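Local atomic coordinates of putative deoxyribonuclease yjjV (Escherichia coli, PDB entry 1ZZM), a protein that probably acts as a metal-dependent hydrolase on ester bonds, as a TatD-type member of the metallo-dependent hydrolase superfamily that binds two divalent metal cations. Residues 130-135 and 139-144. Sequence-based numbering, arbitrary orientation.
Sequences VILHSR and DKLAMH. With ZN (zinc ion), chain C; ZN (zinc ion), chain D.
The imidazole of His133, whose backbone O lies 4.4 Å from Leu141 CD2, spends both ring nitrogens on polar partners: ND1 binds a zinc ion at 2.0 Å, and NE2 is hydrogen-bonded to Asp101, which fixes the ring's rotation. The ring of His66 meets it with the planes about 50° apart. On helix 138-148, His144 has the S-methyl CE of Met143 3.4 Å above one face, displaced from the ring centre to its margin, while its ND1 binds a different zinc ion at 2.2 Å.

These residues sit in a beta-alpha-beta unit of the TIM-barrel-like TatD fold: strand 130-135 leads into helix 138-148, which runs back roughly antiparallel, the N-to-C directions of the segments 143° apart and their axes 9.2 Å apart at closest approach. Alternation along the strand sorts its side chains. His133 turns away from the helix, and its ND1 binds zinc in the metal centre, where Glu97, which bridges to a neighbouring zinc, His157 and two waters complete the coordination; Leu132 and Ser134 point toward the helix. The zinc on His144, held also by Asp117 and His148, is a separate site outside this two-metal centre.

The contact is mainly van der Waals packing, with no hydrogen bond across it. Leu141 carries it: with CG anti to the backbone N (chi1 175°), its branch reaches over to the strand, and CD2 lies 4.2 Å from Leu132 CD1. The same methyl lies against Ser134, 3.8 Å from its CB. Ser134 OG, hydrogen-bonded to Thr137 in the connecting turn, lies 3.9 Å from Leu141 CD2.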
ATOM      1  N   VAL A 130      -6.763   6.614  -0.186  1.00 10.52           N
ATOM      2  CA  VAL A 130      -5.432   6.747  -0.766  1.00  8.50           C
ATOM      3  C   VAL A 130      -4.481   5.704  -0.200  1.00  9.88           C
ATOM      4  O   VAL A 130      -4.634   5.237   0.943  1.00 12.16           O
ATOM      5  CB  VAL A 130      -4.842   8.157  -0.488  1.00  8.42           C
ATOM      6  CG1 VAL A 130      -5.698   9.240  -1.231  1.00  5.17           C
ATOM      7  CG2 VAL A 130      -4.873   8.452   1.034  1.00  8.52           C
ATOM      8  N   ILE A 131      -3.518   5.308  -1.018  1.00 10.81           N
ATOM      9  CA  ILE A 131      -2.472   4.358  -0.623  1.00 10.87           C
ATOM     10  C   ILE A 131      -1.252   5.255  -0.548  1.00 11.01           C
ATOM     11  O   ILE A 131      -0.790   5.823  -1.553  1.00 10.50           O
ATOM     12  CB  ILE A 131      -2.282   3.242  -1.681  1.00  9.05           C
ATOM     13  CG1 ILE A 131      -3.441   2.235  -1.557  1.00  7.72           C
ATOM     14  CG2 ILE A 131      -0.927   2.530  -1.475  1.00 10.56           C
ATOM     15  CD1 ILE A 131      -3.369   1.050  -2.600  1.00 10.19           C
ATOM     16  N   LEU A 132      -0.736   5.377   0.662  1.00 10.66           N
ATOM     17  CA  LEU A 132       0.350   6.282   0.938  1.00  9.96           C
ATOM     18  C   LEU A 132       1.700   5.667   1.240  1.00  9.53           C
ATOM     19  O   LEU A 132       1.807   4.665   1.959  1.00  9.03           O
ATOM     20  CB  LEU A 132      -0.051   7.179   2.120  1.00  9.95           C
ATOM     21  CG  LEU A 132      -1.301   8.033   1.962  1.00 12.20           C
ATOM     22  CD1 LEU A 132      -1.835   8.407   3.373  1.00  9.98           C
ATOM     23  CD2 LEU A 132      -0.969   9.285   1.125  1.00  9.91           C
ATOM     24  N   HIS A 133       2.713   6.342   0.696  1.00 11.11           N
ATOM     25  CA  HIS A 133       4.127   6.016   0.875  1.00 10.40           C
ATOM     26  C   HIS A 133       4.663   7.111   1.787  1.00  9.33           C
ATOM     27  O   HIS A 133       4.367   8.301   1.594  1.00 12.77           O
ATOM     28  CB  HIS A 133       4.852   6.106  -0.474  1.00  9.01           C
ATOM     29  CG  HIS A 133       6.332   5.841  -0.406  1.00 11.30           C
ATOM     30  ND1 HIS A 133       6.876   4.588  -0.560  1.00 10.32           N
ATOM     31  CD2 HIS A 133       7.379   6.686  -0.264  1.00 10.28           C
ATOM     32  CE1 HIS A 133       8.196   4.664  -0.527  1.00 13.26           C
ATOM     33  NE2 HIS A 133       8.527   5.931  -0.344  1.00 11.45           N
ATOM     34  N   SER A 134       5.451   6.719   2.783  1.00  9.37           N
ATOM     35  CA  SER A 134       6.022   7.695   3.702  1.00 11.05           C
ATOM     36  C   SER A 134       7.354   7.153   4.182  1.00 13.30           C
ATOM     37  O   SER A 134       7.422   6.086   4.794  1.00 15.24           O
ATOM     38  CB  SER A 134       5.106   7.928   4.905  1.00 11.60           C
ATOM     39  OG  SER A 134       5.592   9.033   5.701  1.00 14.05           O
ATOM     40  N   ARG A 135       8.418   7.880   3.898  1.00 14.42           N
ATOM     41  CA  ARG A 135       9.715   7.408   4.332  1.00 17.06           C
ATOM     42  C   ARG A 135      10.412   8.624   4.944  1.00 15.97           C
ATOM     43  O   ARG A 135      10.839   9.551   4.218  1.00 15.08           O
ATOM     44  CB  ARG A 135      10.467   6.876   3.124  1.00 16.21           C
ATOM     45  CG  ARG A 135      11.899   6.494   3.433  1.00 29.12           C
ATOM     46  CD  ARG A 135      12.665   6.485   2.135  1.00 32.86           C
ATOM     47  NE  ARG A 135      13.412   5.260   1.945  1.00 38.71           N
ATOM     48  CZ  ARG A 135      13.716   4.781   0.751  1.00 38.32           C
ATOM     49  NH1 ARG A 135      13.325   5.439  -0.342  1.00 36.10           N
ATOM     50  NH2 ARG A 135      14.398   3.651   0.656  1.00 39.87           N
ATOM     51  N   ASP A 139       5.582  12.727  10.187  1.00 13.34           N
ATOM     52  CA  ASP A 139       5.027  13.907  10.827  1.00 13.87           C
ATOM     53  C   ASP A 139       4.420  14.862   9.792  1.00 14.34           C
ATOM     54  O   ASP A 139       3.300  15.320   9.949  1.00 14.87           O
ATOM     55  CB  ASP A 139       6.117  14.625  11.634  1.00 16.39           C
ATOM     56  CG  ASP A 139       6.658  13.772  12.780  1.00 20.92           C
ATOM     57  OD1 ASP A 139       6.056  12.732  13.146  1.00 20.05           O
ATOM     58  OD2 ASP A 139       7.712  14.148  13.327  1.00 25.53           O
ATOM     59  N   LYS A 140       5.160  15.141   8.729  1.00 14.27           N
ATOM     60  CA  LYS A 140       4.682  16.032   7.678  1.00 17.15           C
ATOM     61  C   LYS A 140       3.475  15.444   6.979  1.00 15.62           C
ATOM     62  O   LYS A 140       2.499  16.147   6.731  1.00 12.99           O
ATOM     63  CB  LYS A 140       5.795  16.298   6.661  1.00 17.76           C
ATOM     64  CG  LYS A 140       6.774  17.384   7.106  1.00 24.95           C
ATOM     65  CD  LYS A 140       6.052  18.739   7.173  1.00 27.12           C
ATOM     66  CE  LYS A 140       7.012  19.893   7.387  1.00 31.95           C
ATOM     67  NZ  LYS A 140       6.265  21.171   7.621  1.00 32.16           N
ATOM     68  N   LEU A 141       3.521  14.144   6.687  1.00 12.67           N
ATOM     69  CA  LEU A 141       2.399  13.506   6.002  1.00 12.63           C
ATOM     70  C   LEU A 141       1.166  13.624   6.885  1.00 12.28           C
ATOM     71  O   LEU A 141       0.100  13.981   6.410  1.00 10.25           O
ATOM     72  CB  LEU A 141       2.705  12.029   5.704  1.00 12.52           C
ATOM     73  CG  LEU A 141       1.507  11.285   5.093  1.00 14.61           C
ATOM     74  CD1 LEU A 141       1.113  11.967   3.779  1.00 10.00           C
ATOM     75  CD2 LEU A 141       1.861   9.817   4.851  1.00 13.27           C
ATOM     76  N   ALA A 142       1.323  13.349   8.177  1.00 12.12           N
ATOM     77  CA  ALA A 142       0.186  13.466   9.103  1.00 13.41           C
ATOM     78  C   ALA A 142      -0.376  14.900   9.131  1.00 15.98           C
ATOM     79  O   ALA A 142      -1.596  15.105   9.252  1.00 12.44           O
ATOM     80  CB  ALA A 142       0.602  13.054  10.517  1.00 13.98           C
ATOM     81  N   MET A 143       0.506  15.890   9.047  1.00 13.19           N
ATOM     82  CA  MET A 143       0.064  17.276   9.055  1.00 16.78           C
ATOM     83  C   MET A 143      -0.884  17.546   7.870  1.00 14.25           C
ATOM     84  O   MET A 143      -1.936  18.165   8.045  1.00 13.11           O
ATOM     85  CB  MET A 143       1.275  18.212   8.985  1.00 17.74           C
ATOM     86  CG  MET A 143       0.924  19.688   8.923  1.00 23.31           C
ATOM     87  SD  MET A 143       2.386  20.645   8.319  1.00 29.55           S
ATOM     88  CE  MET A 143       2.440  20.075   6.558  1.00 27.84           C
ATOM     89  N   HIS A 144      -0.516  17.060   6.680  1.00 12.64           N
ATOM     90  CA  HIS A 144      -1.345  17.225   5.475  1.00 13.30           C
ATOM     91  C   HIS A 144      -2.639  16.402   5.603  1.00 13.80           C
ATOM     92  O   HIS A 144      -3.714  16.900   5.284  1.00 12.19           O
ATOM     93  CB  HIS A 144      -0.587  16.775   4.190  1.00 12.49           C
ATOM     94  CG  HIS A 144       0.537  17.696   3.779  1.00 15.33           C
ATOM     95  ND1 HIS A 144       0.322  18.952   3.257  1.00 15.23           N
ATOM     96  CD2 HIS A 144       1.882  17.564   3.882  1.00 13.37           C
ATOM     97  CE1 HIS A 144       1.481  19.560   3.064  1.00 16.52           C
ATOM     98  NE2 HIS A 144       2.446  18.739   3.439  1.00 15.32           N
TER
HETATM   99 ZN    ZN C 402       6.035   2.781  -0.987  1.00 12.72          ZN
HETATM  100 ZN    ZN D 403      -1.417  19.857   2.346  1.00 14.43          ZN
HETATM  101  O   HOH W   1       6.537   1.760  -2.678  1.00 10.79           O
HETATM  102  O   HOH W   2       8.007   1.683  -0.098  1.00 13.41           O